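Local coordinates for protein naphthalene dioxygenase large subunit (Rhodococcus sp., PDB 2B1X) that belongs to the Rieske non-haem iron oxygenases, as the large subunit that carries a [2Fe-2S] cluster and a separate iron ion, at residues L148-F156 with K174-D182; P300-L308 with A319-P328. All coordinates share one frame; numbering follows the deposited sequence.

Contact 1: L148-F156 with K174-D182; sequences LASYKGLIF and KFYLDIVLD
Y151 turns its ring to helix 174-181 with CG anti to the backbone N (chi1 -175°), and D178 takes CG anti to its carbonyl carbon (chi1 -70°). Y151 OH thereby donates to D178 OD1 at 2.6 Å. The oxygen is met on its syn side, and ring and carboxylate are nearly coplanar, 18° apart. K152 bends at chi2 and chi4; its NZ makes a salt bridge to D178 OD1 at 3.1 Å, from above the carboxylate plane. A weak, longer salt bridge runs from K152 NZ to D182 OD2 at 3.5 Å. D178 OD1 is thus gripped by two donors, which probably stabilises its negative charge. K174 CG lies over one face of the Y151 ring as a CH-pi contact, 4.1 Å from the centroid. On the opposite face K152 CG lies toward the rim. K174 NZ turns away to the carbonyls of E167 and G171. Deeper in, L154 CD2 packs on L181 CD1 at 3.7 Å. A type I' turn from Y151 to L154 makes the hairpin tip that meets the helix. Q284 hydrogen-bonds D178 OD2, and R279 makes a salt bridge to D182 OD1. Helix 166-170 also packs on Y151, and strand 47-51 lies beside L154.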
ATOM      1  N   LEU A 148     -25.561   2.902 -24.973  1.00 15.04           N
ATOM      2  CA  LEU A 148     -25.368   1.459 -24.850  1.00 14.81           C
ATOM      3  C   LEU A 148     -25.764   0.775 -26.144  1.00 15.53           C
ATOM      4  O   LEU A 148     -26.811   1.081 -26.714  1.00 16.06           O
ATOM      5  CB  LEU A 148     -26.202   0.883 -23.694  1.00 14.03           C
ATOM      6  CG  LEU A 148     -26.038  -0.609 -23.315  1.00 14.20           C
ATOM      7  CD1 LEU A 148     -24.795  -0.874 -22.479  1.00 12.60           C
ATOM      8  CD2 LEU A 148     -27.288  -1.121 -22.548  1.00 15.17           C
ATOM      9  N   ALA A 149     -24.942  -0.162 -26.602  1.00 15.41           N
ATOM     10  CA  ALA A 149     -25.219  -0.868 -27.859  1.00 16.03           C
ATOM     11  C   ALA A 149     -24.474  -2.183 -27.925  1.00 16.78           C
ATOM     12  O   ALA A 149     -23.557  -2.433 -27.152  1.00 17.25           O
ATOM     13  CB  ALA A 149     -24.857   0.003 -29.105  1.00 15.68           C
ATOM     14  N   SER A 150     -24.878  -3.002 -28.887  1.00 17.91           N
ATOM     15  CA  SER A 150     -24.336  -4.318 -29.120  1.00 19.39           C
ATOM     16  C   SER A 150     -23.880  -4.461 -30.581  1.00 18.57           C
ATOM     17  O   SER A 150     -24.543  -3.958 -31.500  1.00 18.76           O
ATOM     18  CB  SER A 150     -25.449  -5.336 -28.874  1.00 19.92           C
ATOM     19  OG  SER A 150     -24.999  -6.332 -27.983  1.00 25.88           O
ATOM     20  N   TYR A 151     -22.754  -5.123 -30.796  1.00 17.53           N
ATOM     21  CA  TYR A 151     -22.439  -5.623 -32.118  1.00 17.00           C
ATOM     22  C   TYR A 151     -22.105  -7.099 -32.031  1.00 16.63           C
ATOM     23  O   TYR A 151     -21.149  -7.497 -31.374  1.00 15.87           O
ATOM     24  CB  TYR A 151     -21.322  -4.834 -32.809  1.00 16.82           C
ATOM     25  CG  TYR A 151     -21.118  -5.309 -34.239  1.00 18.43           C
ATOM     26  CD1 TYR A 151     -20.044  -6.143 -34.574  1.00 17.60           C
ATOM     27  CD2 TYR A 151     -22.019  -4.952 -35.239  1.00 18.19           C
ATOM     28  CE1 TYR A 151     -19.878  -6.594 -35.884  1.00 19.32           C
ATOM     29  CE2 TYR A 151     -21.855  -5.388 -36.542  1.00 20.42           C
ATOM     30  CZ  TYR A 151     -20.778  -6.193 -36.862  1.00 20.49           C
ATOM     31  OH  TYR A 151     -20.632  -6.626 -38.152  1.00 21.05           O
ATOM     32  N   LYS A 152     -22.931  -7.914 -32.674  1.00 16.99           N
ATOM     33  CA  LYS A 152     -22.749  -9.369 -32.695  1.00 17.22           C
ATOM     34  C   LYS A 152     -22.430 -10.005 -31.337  1.00 16.76           C
ATOM     35  O   LYS A 152     -21.466 -10.786 -31.233  1.00 16.95           O
ATOM     36  CB  LYS A 152     -21.685  -9.776 -33.733  1.00 17.77           C
ATOM     37  CG  LYS A 152     -21.925  -9.239 -35.151  1.00 20.10           C
ATOM     38  CD  LYS A 152     -22.757 -10.161 -35.979  1.00 22.16           C
ATOM     39  CE  LYS A 152     -23.401  -9.436 -37.160  1.00 24.03           C
ATOM     40  NZ  LYS A 152     -22.639  -9.577 -38.403  1.00 26.10           N
ATOM     41  N   GLY A 153     -23.229  -9.692 -30.316  1.00 16.02           N
ATOM     42  CA  GLY A 153     -23.036 -10.230 -28.964  1.00 15.14           C
ATOM     43  C   GLY A 153     -22.167  -9.416 -27.992  1.00 14.88           C
ATOM     44  O   GLY A 153     -22.237  -9.612 -26.784  1.00 14.18           O
ATOM     45  N   LEU A 154     -21.380  -8.495 -28.532  1.00 14.30           N
ATOM     46  CA  LEU A 154     -20.494  -7.633 -27.765  1.00 13.95           C
ATOM     47  C   LEU A 154     -21.218  -6.357 -27.294  1.00 13.47           C
ATOM     48  O   LEU A 154     -21.601  -5.494 -28.108  1.00 13.53           O
ATOM     49  CB  LEU A 154     -19.277  -7.260 -28.633  1.00 13.39           C
ATOM     50  CG  LEU A 154     -17.991  -8.106 -28.658  1.00 16.87           C
ATOM     51  CD1 LEU A 154     -18.240  -9.570 -28.762  1.00 18.64           C
ATOM     52  CD2 LEU A 154     -17.056  -7.646 -29.796  1.00 15.26           C
ATOM     53  N   ILE A 155     -21.400  -6.245 -25.981  1.00 13.22           N
ATOM     54  CA  ILE A 155     -22.008  -5.049 -25.373  1.00 12.87           C
ATOM     55  C   ILE A 155     -20.967  -3.977 -25.063  1.00 12.82           C
ATOM     56  O   ILE A 155     -20.051  -4.198 -24.264  1.00 12.50           O
ATOM     57  CB  ILE A 155     -22.798  -5.423 -24.096  1.00 12.76           C
ATOM     58  CG1 ILE A 155     -23.783  -6.571 -24.415  1.00 13.14           C
ATOM     59  CG2 ILE A 155     -23.512  -4.164 -23.516  1.00 12.22           C
ATOM     60  CD1 ILE A 155     -24.299  -7.322 -23.171  1.00 15.00           C
ATOM     61  N   PHE A 156     -21.125  -2.819 -25.697  1.00 12.70           N
ATOM     62  CA  PHE A 156     -20.285  -1.655 -25.432  1.00 12.48           C
ATOM     63  C   PHE A 156     -21.091  -0.526 -24.815  1.00 12.34           C
ATOM     64  O   PHE A 156     -22.306  -0.402 -25.073  1.00 12.74           O
ATOM     65  CB  PHE A 156     -19.713  -1.091 -26.727  1.00 12.10           C
ATOM     66  CG  PHE A 156     -18.700  -1.957 -27.391  1.00 12.05           C
ATOM     67  CD1 PHE A 156     -19.105  -3.045 -28.184  1.00 12.48           C
ATOM     68  CD2 PHE A 156     -17.348  -1.613 -27.347  1.00 11.21           C
ATOM     69  CE1 PHE A 156     -18.170  -3.809 -28.856  1.00 13.42           C
ATOM     70  CE2 PHE A 156     -16.400  -2.377 -28.014  1.00 12.09           C
ATOM     71  CZ  PHE A 156     -16.810  -3.494 -28.772  1.00 11.67           C
ATOM     72  N   LYS A 174     -15.956  -3.756 -38.679  1.00 14.32           N
ATOM     73  CA  LYS A 174     -17.047  -4.736 -38.634  1.00 14.54           C
ATOM     74  C   LYS A 174     -16.820  -5.945 -39.550  1.00 14.84           C
ATOM     75  O   LYS A 174     -17.130  -7.079 -39.170  1.00 15.31           O
ATOM     76  CB  LYS A 174     -18.409  -4.076 -38.903  1.00 14.06           C
ATOM     77  CG  LYS A 174     -18.783  -3.052 -37.796  1.00 14.78           C
ATOM     78  CD  LYS A 174     -20.274  -2.665 -37.806  1.00 14.93           C
ATOM     79  CE  LYS A 174     -20.711  -1.974 -39.108  1.00 15.80           C
ATOM     80  NZ  LYS A 174     -19.798  -0.824 -39.425  1.00 15.75           N
ATOM     81  N   PHE A 175     -16.273  -5.701 -40.742  1.00 14.53           N
ATOM     82  CA  PHE A 175     -15.923  -6.748 -41.717  1.00 14.82           C
ATOM     83  C   PHE A 175     -15.052  -7.863 -41.111  1.00 14.64           C
ATOM     84  O   PHE A 175     -15.259  -9.041 -41.379  1.00 15.27           O
ATOM     85  CB  PHE A 175     -15.199  -6.103 -42.906  1.00 14.71           C
ATOM     86  CG  PHE A 175     -14.743  -7.079 -43.972  1.00 15.87           C
ATOM     87  CD1 PHE A 175     -13.525  -7.742 -43.859  1.00 15.81           C
ATOM     88  CD2 PHE A 175     -15.512  -7.298 -45.109  1.00 16.07           C
ATOM     89  CE1 PHE A 175     -13.111  -8.628 -44.848  1.00 16.85           C
ATOM     90  CE2 PHE A 175     -15.097  -8.169 -46.101  1.00 16.14           C
ATOM     91  CZ  PHE A 175     -13.898  -8.843 -45.970  1.00 16.94           C
ATOM     92  N   TYR A 176     -14.111  -7.468 -40.265  1.00 14.58           N
ATOM     93  CA  TYR A 176     -13.152  -8.380 -39.642  1.00 14.37           C
ATOM     94  C   TYR A 176     -13.694  -8.968 -38.352  1.00 14.16           C
ATOM     95  O   TYR A 176     -13.466 -10.130 -38.072  1.00 14.77           O
ATOM     96  CB  TYR A 176     -11.821  -7.648 -39.396  1.00 13.23           C
ATOM     97  CG  TYR A 176     -11.234  -7.147 -40.688  1.00 13.25           C
ATOM     98  CD1 TYR A 176     -11.359  -5.804 -41.067  1.00 11.17           C
ATOM     99  CD2 TYR A 176     -10.592  -8.027 -41.570  1.00 12.59           C
ATOM    100  CE1 TYR A 176     -10.838  -5.340 -42.297  1.00 12.60           C
ATOM    101  CE2 TYR A 176     -10.078  -7.580 -42.779  1.00 12.68           C
ATOM    102  CZ  TYR A 176     -10.190  -6.238 -43.146  1.00 12.27           C
ATOM    103  OH  TYR A 176      -9.689  -5.811 -44.387  1.00 12.54           O
ATOM    104  N   LEU A 177     -14.394  -8.170 -37.563  1.00 13.99           N
ATOM    105  CA  LEU A 177     -15.053  -8.695 -36.359  1.00 14.47           C
ATOM    106  C   LEU A 177     -15.993  -9.859 -36.709  1.00 14.66           C
ATOM    107  O   LEU A 177     -16.052 -10.859 -35.995  1.00 14.90           O
ATOM    108  CB  LEU A 177     -15.830  -7.605 -35.641  1.00 13.56           C
ATOM    109  CG  LEU A 177     -14.988  -6.497 -34.963  1.00 15.46           C
ATOM    110  CD1 LEU A 177     -15.956  -5.443 -34.388  1.00 12.45           C
ATOM    111  CD2 LEU A 177     -14.044  -7.026 -33.859  1.00 12.72           C
ATOM    112  N   ASP A 178     -16.709  -9.735 -37.816  1.00 15.62           N
ATOM    113  CA  ASP A 178     -17.592 -10.825 -38.278  1.00 16.67           C
ATOM    114  C   ASP A 178     -16.861 -12.160 -38.395  1.00 16.84           C
ATOM    115  O   ASP A 178     -17.393 -13.216 -38.057  1.00 16.84           O
ATOM    116  CB  ASP A 178     -18.169 -10.510 -39.665  1.00 16.89           C
ATOM    117  CG  ASP A 178     -19.180  -9.386 -39.643  1.00 19.22           C
ATOM    118  OD1 ASP A 178     -19.579  -8.934 -38.526  1.00 19.42           O
ATOM    119  OD2 ASP A 178     -19.615  -8.895 -40.721  1.00 22.67           O
ATOM    120  N   ILE A 179     -15.643 -12.101 -38.924  1.00 17.20           N
ATOM    121  CA  ILE A 179     -14.827 -13.286 -39.153  1.00 17.47           C
ATOM    122  C   ILE A 179     -14.540 -14.042 -37.850  1.00 17.49           C
ATOM    123  O   ILE A 179     -14.407 -15.250 -37.853  1.00 17.17           O
ATOM    124  CB  ILE A 179     -13.534 -12.876 -39.864  1.00 17.63           C
ATOM    125  CG1 ILE A 179     -13.819 -12.560 -41.344  1.00 18.11           C
ATOM    126  CG2 ILE A 179     -12.453 -13.989 -39.770  1.00 18.06           C
ATOM    127  CD1 ILE A 179     -12.632 -11.968 -42.102  1.00 19.33           C
ATOM    128  N   VAL A 180     -14.468 -13.305 -36.749  1.00 17.02           N
ATOM    129  CA  VAL A 180     -14.212 -13.871 -35.432  1.00 17.27           C
ATOM    130  C   VAL A 180     -15.525 -14.133 -34.665  1.00 16.73           C
ATOM    131  O   VAL A 180     -15.641 -15.129 -33.971  1.00 16.76           O
ATOM    132  CB  VAL A 180     -13.243 -12.931 -34.649  1.00 17.59           C
ATOM    133  CG1 VAL A 180     -13.465 -12.958 -33.167  1.00 18.00           C
ATOM    134  CG2 VAL A 180     -11.776 -13.256 -35.006  1.00 17.71           C
ATOM    135  N   LEU A 181     -16.524 -13.275 -34.828  1.00 16.09           N
ATOM    136  CA  LEU A 181     -17.722 -13.340 -33.974  1.00 16.81           C
ATOM    137  C   LEU A 181     -18.932 -14.056 -34.573  1.00 17.44           C
ATOM    138  O   LEU A 181     -19.800 -14.524 -33.829  1.00 18.36           O
ATOM    139  CB  LEU A 181     -18.167 -11.940 -33.547  1.00 16.45           C
ATOM    140  CG  LEU A 181     -17.155 -10.990 -32.891  1.00 16.54           C
ATOM    141  CD1 LEU A 181     -17.796  -9.638 -32.776  1.00 16.35           C
ATOM    142  CD2 LEU A 181     -16.678 -11.479 -31.519  1.00 17.80           C
ATOM    143  N   ASP A 182     -19.008 -14.114 -35.901  1.00 16.97           N
ATOM    144  CA  ASP A 182     -20.250 -14.500 -36.559  1.00 18.07           C
ATOM    145  C   ASP A 182     -20.175 -15.781 -37.391  1.00 17.76           C
ATOM    146  O   ASP A 182     -20.906 -15.928 -38.371  1.00 17.44           O
ATOM    147  CB  ASP A 182     -20.755 -13.353 -37.442  1.00 18.09           C
ATOM    148  CG  ASP A 182     -22.256 -13.413 -37.666  1.00 20.01           C
ATOM    149  OD1 ASP A 182     -22.989 -13.877 -36.767  1.00 21.51           O
ATOM    150  OD2 ASP A 182     -22.784 -13.040 -38.727  1.00 19.79           O
TER

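Contact 2: P300-L308 with A319-P328; sequences PNLSIGNFL and AFLTLRLWHP
S303 and R324 form a hydrogen-bonded pair of an antiparallel beta hairpin, and W326 adds a side-chain bond to it. The hairpin belongs to the large sheet of the catalytic domain, in the Bet v 1-like clan. W326 NE1 donates to S303 OG at 2.8 Å, with the oxygen near the indole plane. G305 with T322 and F307 with F320 continue the ladder of paired backbone bonds. Two asparagines add bonds to backbone carbonyls. N301 ND2 reaches W326 O at 2.9 Å, and N306 ND2 reaches F320 O at 2.9 Å. Both donors stand well above the carbonyl plane. F320 O also accepts from F307 N. On one face of the sheet lie L302, I304, L321, L323 and L325, along with N306. I304 CG1 and L323 CD2 touch at 3.7 Å, their side chains side by side. The other face carries S303, T322, R324 and the two phenylalanines. R324 CG lies over one face of the W326 ring, toward the rim, and the R324 guanidinium makes a salt bridge to E369. The side chain of F307 is about 7 Å from the iron ion. F320 has CG between the backbone N and the carbonyl carbon (chi1 65°), which swings its ring towards F307. F307 CB makes an off-centre CH-pi contact with that ring, 3.7 Å from F320 CZ.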
ATOM      1  N   PRO A 300     -10.783   1.820 -27.392  1.00 10.37           N
ATOM      2  CA  PRO A 300      -9.405   1.877 -26.867  1.00 10.37           C
ATOM      3  C   PRO A 300      -8.781   0.568 -26.363  1.00 10.09           C
ATOM      4  O   PRO A 300      -7.597   0.342 -26.683  1.00 10.30           O
ATOM      5  CB  PRO A 300      -9.505   2.877 -25.703  1.00  9.84           C
ATOM      6  CG  PRO A 300     -10.994   2.790 -25.257  1.00 11.20           C
ATOM      7  CD  PRO A 300     -11.794   2.280 -26.410  1.00 10.02           C
ATOM      8  N   ASN A 301      -9.501  -0.241 -25.590  1.00  9.83           N
ATOM      9  CA  ASN A 301      -8.808  -1.186 -24.687  1.00  9.96           C
ATOM     10  C   ASN A 301      -9.394  -2.604 -24.715  1.00 10.22           C
ATOM     11  O   ASN A 301      -9.263  -3.345 -23.748  1.00 11.12           O
ATOM     12  CB  ASN A 301      -8.781  -0.645 -23.242  1.00  9.24           C
ATOM     13  CG  ASN A 301     -10.172  -0.656 -22.583  1.00  9.61           C
ATOM     14  OD1 ASN A 301     -11.179  -0.531 -23.266  1.00  9.74           O
ATOM     15  ND2 ASN A 301     -10.221  -0.835 -21.267  1.00  8.26           N
ATOM     16  N   LEU A 302     -10.044  -2.978 -25.820  1.00 10.52           N
ATOM     17  CA  LEU A 302     -10.490  -4.350 -26.024  1.00 10.54           C
ATOM     18  C   LEU A 302      -9.588  -4.987 -27.068  1.00 11.16           C
ATOM     19  O   LEU A 302      -9.506  -4.484 -28.192  1.00 11.01           O
ATOM     20  CB  LEU A 302     -11.956  -4.416 -26.518  1.00 10.61           C
ATOM     21  CG  LEU A 302     -12.384  -5.810 -27.091  1.00  9.84           C
ATOM     22  CD1 LEU A 302     -12.427  -6.817 -25.954  1.00 10.71           C
ATOM     23  CD2 LEU A 302     -13.706  -5.766 -27.821  1.00  9.27           C
ATOM     24  N   SER A 303      -8.920  -6.088 -26.715  1.00 11.24           N
ATOM     25  CA  SER A 303      -8.086  -6.783 -27.696  1.00 11.57           C
ATOM     26  C   SER A 303      -8.610  -8.204 -27.925  1.00 11.83           C
ATOM     27  O   SER A 303      -9.294  -8.766 -27.068  1.00 11.26           O
ATOM     28  CB  SER A 303      -6.605  -6.828 -27.277  1.00 10.68           C
ATOM     29  OG  SER A 303      -6.022  -5.521 -27.176  1.00 12.76           O
ATOM     30  N   ILE A 304      -8.295  -8.731 -29.107  1.00 11.44           N
ATOM     31  CA  ILE A 304      -8.755 -10.019 -29.574  1.00 12.50           C
ATOM     32  C   ILE A 304      -7.536 -10.839 -29.918  1.00 12.50           C
ATOM     33  O   ILE A 304      -6.605 -10.328 -30.576  1.00 12.36           O
ATOM     34  CB  ILE A 304      -9.638  -9.806 -30.830  1.00 13.30           C
ATOM     35  CG1 ILE A 304     -10.900  -9.010 -30.426  1.00 13.47           C
ATOM     36  CG2 ILE A 304      -9.982 -11.130 -31.507  1.00 14.33           C
ATOM     37  CD1 ILE A 304     -11.790  -8.575 -31.588  1.00 17.16           C
ATOM     38  N   GLY A 305      -7.531 -12.098 -29.495  1.00 12.00           N
ATOM     39  CA  GLY A 305      -6.592 -13.073 -30.024  1.00 12.59           C
ATOM     40  C   GLY A 305      -7.290 -14.336 -30.488  1.00 13.17           C
ATOM     41  O   GLY A 305      -7.983 -14.966 -29.691  1.00 14.63           O
ATOM     42  N   ASN A 306      -7.153 -14.695 -31.764  1.00 13.07           N
ATOM     43  CA  ASN A 306      -7.747 -15.914 -32.275  1.00 12.89           C
ATOM     44  C   ASN A 306      -6.580 -16.684 -32.843  1.00 13.02           C
ATOM     45  O   ASN A 306      -6.095 -16.392 -33.954  1.00 12.57           O
ATOM     46  CB  ASN A 306      -8.808 -15.612 -33.348  1.00 13.33           C
ATOM     47  CG  ASN A 306      -9.758 -16.805 -33.649  1.00 14.13           C
ATOM     48  OD1 ASN A 306     -10.691 -16.651 -34.414  1.00 17.45           O
ATOM     49  ND2 ASN A 306      -9.509 -17.974 -33.064  1.00 13.61           N
ATOM     50  N   PHE A 307      -6.091 -17.634 -32.054  1.00 13.38           N
ATOM     51  CA  PHE A 307      -4.792 -18.258 -32.306  1.00 13.45           C
ATOM     52  C   PHE A 307      -4.904 -19.773 -32.377  1.00 13.84           C
ATOM     53  O   PHE A 307      -5.752 -20.382 -31.720  1.00 13.38           O
ATOM     54  CB  PHE A 307      -3.783 -17.933 -31.201  1.00 12.69           C
ATOM     55  CG  PHE A 307      -3.515 -16.464 -30.979  1.00 13.85           C
ATOM     56  CD1 PHE A 307      -3.182 -16.020 -29.709  1.00 12.75           C
ATOM     57  CD2 PHE A 307      -3.565 -15.528 -32.016  1.00 13.88           C
ATOM     58  CE1 PHE A 307      -2.898 -14.639 -29.459  1.00 14.08           C
ATOM     59  CE2 PHE A 307      -3.303 -14.159 -31.765  1.00 13.29           C
ATOM     60  CZ  PHE A 307      -2.961 -13.727 -30.484  1.00 12.27           C
ATOM     61  N   LEU A 308      -3.998 -20.378 -33.124  1.00 14.62           N
ATOM     62  CA  LEU A 308      -3.944 -21.848 -33.278  1.00 16.21           C
ATOM     63  C   LEU A 308      -2.702 -22.287 -32.513  1.00 16.62           C
ATOM     64  O   LEU A 308      -1.601 -21.902 -32.883  1.00 16.68           O
ATOM     65  CB  LEU A 308      -3.777 -22.170 -34.757  1.00 16.73           C
ATOM     66  CG  LEU A 308      -4.378 -23.338 -35.539  1.00 19.21           C
ATOM     67  CD1 LEU A 308      -3.376 -23.766 -36.606  1.00 20.38           C
ATOM     68  CD2 LEU A 308      -4.833 -24.518 -34.684  1.00 19.68           C
ATOM     69  N   ALA A 319      -7.421 -24.209 -32.260  1.00 13.38           N
ATOM     70  CA  ALA A 319      -7.804 -22.820 -32.303  1.00 13.09           C
ATOM     71  C   ALA A 319      -8.516 -22.395 -31.023  1.00 12.88           C
ATOM     72  O   ALA A 319      -9.305 -23.141 -30.435  1.00 12.56           O
ATOM     73  CB  ALA A 319      -8.708 -22.563 -33.516  1.00 12.93           C
ATOM     74  N   PHE A 320      -8.225 -21.182 -30.577  1.00 12.58           N
ATOM     75  CA  PHE A 320      -8.993 -20.623 -29.462  1.00 12.29           C
ATOM     76  C   PHE A 320      -9.199 -19.151 -29.721  1.00 12.39           C
ATOM     77  O   PHE A 320      -8.414 -18.534 -30.450  1.00 11.87           O
ATOM     78  CB  PHE A 320      -8.292 -20.874 -28.131  1.00 12.23           C
ATOM     79  CG  PHE A 320      -6.951 -20.164 -27.989  1.00 12.84           C
ATOM     80  CD1 PHE A 320      -6.880 -18.832 -27.530  1.00 12.62           C
ATOM     81  CD2 PHE A 320      -5.770 -20.843 -28.242  1.00 12.63           C
ATOM     82  CE1 PHE A 320      -5.653 -18.205 -27.360  1.00 13.11           C
ATOM     83  CE2 PHE A 320      -4.533 -20.216 -28.093  1.00 12.77           C
ATOM     84  CZ  PHE A 320      -4.477 -18.887 -27.642  1.00 11.80           C
ATOM     85  N   LEU A 321     -10.268 -18.610 -29.147  1.00 12.16           N
ATOM     86  CA  LEU A 321     -10.561 -17.192 -29.197  1.00 12.60           C
ATOM     87  C   LEU A 321     -10.534 -16.613 -27.787  1.00 13.30           C
ATOM     88  O   LEU A 321     -11.169 -17.159 -26.873  1.00 13.94           O
ATOM     89  CB  LEU A 321     -11.946 -16.950 -29.843  1.00 12.68           C
ATOM     90  CG  LEU A 321     -12.429 -15.486 -29.814  1.00 15.45           C
ATOM     91  CD1 LEU A 321     -11.492 -14.596 -30.667  1.00 13.84           C
ATOM     92  CD2 LEU A 321     -13.896 -15.377 -30.277  1.00 16.14           C
ATOM     93  N   THR A 322      -9.810 -15.512 -27.611  1.00 12.18           N
ATOM     94  CA  THR A 322      -9.876 -14.765 -26.383  1.00 12.50           C
ATOM     95  C   THR A 322     -10.115 -13.284 -26.685  1.00 12.23           C
ATOM     96  O   THR A 322      -9.548 -12.735 -27.643  1.00 12.67           O
ATOM     97  CB  THR A 322      -8.561 -14.958 -25.522  1.00 11.82           C
ATOM     98  OG1 THR A 322      -8.523 -13.982 -24.484  1.00 12.78           O
ATOM     99  CG2 THR A 322      -7.311 -14.620 -26.316  1.00 10.66           C
ATOM    100  N   LEU A 323     -10.982 -12.670 -25.881  1.00 12.34           N
ATOM    101  CA  LEU A 323     -11.163 -11.221 -25.843  1.00 11.98           C
ATOM    102  C   LEU A 323     -10.629 -10.773 -24.495  1.00 11.61           C
ATOM    103  O   LEU A 323     -10.802 -11.466 -23.503  1.00 11.86           O
ATOM    104  CB  LEU A 323     -12.651 -10.848 -25.915  1.00 11.73           C
ATOM    105  CG  LEU A 323     -13.541 -11.157 -27.126  1.00 16.28           C
ATOM    106  CD1 LEU A 323     -14.684 -10.143 -27.290  1.00 17.24           C
ATOM    107  CD2 LEU A 323     -12.806 -11.446 -28.470  1.00 16.50           C
ATOM    108  N   ARG A 324      -9.998  -9.617 -24.429  1.00 11.22           N
ATOM    109  CA  ARG A 324      -9.514  -9.153 -23.138  1.00 11.90           C
ATOM    110  C   ARG A 324      -9.643  -7.628 -23.042  1.00 11.75           C
ATOM    111  O   ARG A 324      -9.488  -6.932 -24.047  1.00 12.29           O
ATOM    112  CB  ARG A 324      -8.048  -9.598 -22.922  1.00 11.24           C
ATOM    113  CG  ARG A 324      -7.135  -9.341 -24.142  1.00 11.86           C
ATOM    114  CD  ARG A 324      -6.962 -10.569 -25.075  1.00 12.50           C
ATOM    115  NE  ARG A 324      -6.743 -11.756 -24.255  1.00 12.88           N
ATOM    116  CZ  ARG A 324      -5.605 -12.020 -23.618  1.00 13.77           C
ATOM    117  NH1 ARG A 324      -4.538 -11.218 -23.788  1.00 11.26           N
ATOM    118  NH2 ARG A 324      -5.534 -13.096 -22.841  1.00 12.20           N
ATOM    119  N   LEU A 325      -9.945  -7.145 -21.836  1.00 11.48           N
ATOM    120  CA  LEU A 325      -9.875  -5.749 -21.464  1.00 11.36           C
ATOM    121  C   LEU A 325      -8.572  -5.401 -20.772  1.00 11.72           C
ATOM    122  O   LEU A 325      -8.096  -6.107 -19.852  1.00 11.59           O
ATOM    123  CB  LEU A 325     -11.029  -5.387 -20.535  1.00 11.19           C
ATOM    124  CG  LEU A 325     -12.406  -5.296 -21.234  1.00 12.30           C
ATOM    125  CD1 LEU A 325     -13.528  -5.362 -20.212  1.00 12.31           C
ATOM    126  CD2 LEU A 325     -12.485  -3.999 -22.101  1.00 10.33           C
ATOM    127  N   TRP A 326      -7.984  -4.295 -21.197  1.00 11.02           N
ATOM    128  CA  TRP A 326      -6.867  -3.747 -20.459  1.00 11.48           C
ATOM    129  C   TRP A 326      -7.512  -2.637 -19.653  1.00 11.35           C
ATOM    130  O   TRP A 326      -7.614  -1.504 -20.112  1.00 10.90           O
ATOM    131  CB  TRP A 326      -5.761  -3.230 -21.399  1.00 11.10           C
ATOM    132  CG  TRP A 326      -5.441  -4.156 -22.494  1.00 11.39           C
ATOM    133  CD1 TRP A 326      -5.726  -3.997 -23.850  1.00 12.62           C
ATOM    134  CD2 TRP A 326      -4.793  -5.427 -22.366  1.00 10.36           C
ATOM    135  NE1 TRP A 326      -5.269  -5.091 -24.542  1.00 11.10           N
ATOM    136  CE2 TRP A 326      -4.674  -5.970 -23.664  1.00 10.61           C
ATOM    137  CE3 TRP A 326      -4.266  -6.157 -21.272  1.00  8.62           C
ATOM    138  CZ2 TRP A 326      -4.087  -7.216 -23.910  1.00  8.79           C
ATOM    139  CZ3 TRP A 326      -3.658  -7.408 -21.533  1.00 12.06           C
ATOM    140  CH2 TRP A 326      -3.588  -7.919 -22.861  1.00 10.43           C
ATOM    141  N   HIS A 327      -7.992  -2.984 -18.463  1.00 11.55           N
ATOM    142  CA  HIS A 327      -8.755  -2.007 -17.684  1.00 12.91           C
ATOM    143  C   HIS A 327      -7.867  -0.976 -16.951  1.00 12.62           C
ATOM    144  O   HIS A 327      -7.042  -1.351 -16.138  1.00 14.26           O
ATOM    145  CB  HIS A 327      -9.723  -2.690 -16.705  1.00 13.27           C
ATOM    146  CG  HIS A 327     -10.617  -1.720 -16.033  1.00 14.30           C
ATOM    147  ND1 HIS A 327     -10.554  -1.473 -14.675  1.00 16.48           N
ATOM    148  CD2 HIS A 327     -11.530  -0.860 -16.540  1.00  9.53           C
ATOM    149  CE1 HIS A 327     -11.428  -0.532 -14.368  1.00 13.11           C
ATOM    150  NE2 HIS A 327     -12.010  -0.125 -15.484  1.00 13.55           N
ATOM    151  N   PRO A 328      -8.043   0.319 -17.212  1.00 12.52           N
ATOM    152  CA  PRO A 328      -7.186   1.336 -16.579  1.00 12.23           C
ATOM    153  C   PRO A 328      -7.434   1.596 -15.070  1.00 12.62           C
ATOM    154  O   PRO A 328      -8.544   2.023 -14.638  1.00 12.66           O
ATOM    155  CB  PRO A 328      -7.505   2.614 -17.379  1.00 11.22           C
ATOM    156  CG  PRO A 328      -8.929   2.443 -17.783  1.00 11.70           C
ATOM    157  CD  PRO A 328      -9.052   0.927 -18.116  1.00 11.44           C
TER

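In the fold
From the N terminus, contact 1 comes first. It closes a loop of 17 residues, which includes helix 166-170, and brings helix 174-181 back to the hairpin tip of the small sheet with strand 47-51. Contact 2 opens later and closes the short connection between strands 302-309 and 318-330. The two are in series; neither encloses nor crosses the other. In space they meet, the centres of contact 1 and contact 2 lying about 13 Å apart. Helix 174-181 rests on the leucine-rich face of the large sheet: L177 CD2 is 3.6 Å from I304 CD1, and V180 CG1 packs on L321 CD1. L154 also reaches L323. The helix thus links the small sheet to the catalytic-domain sheet.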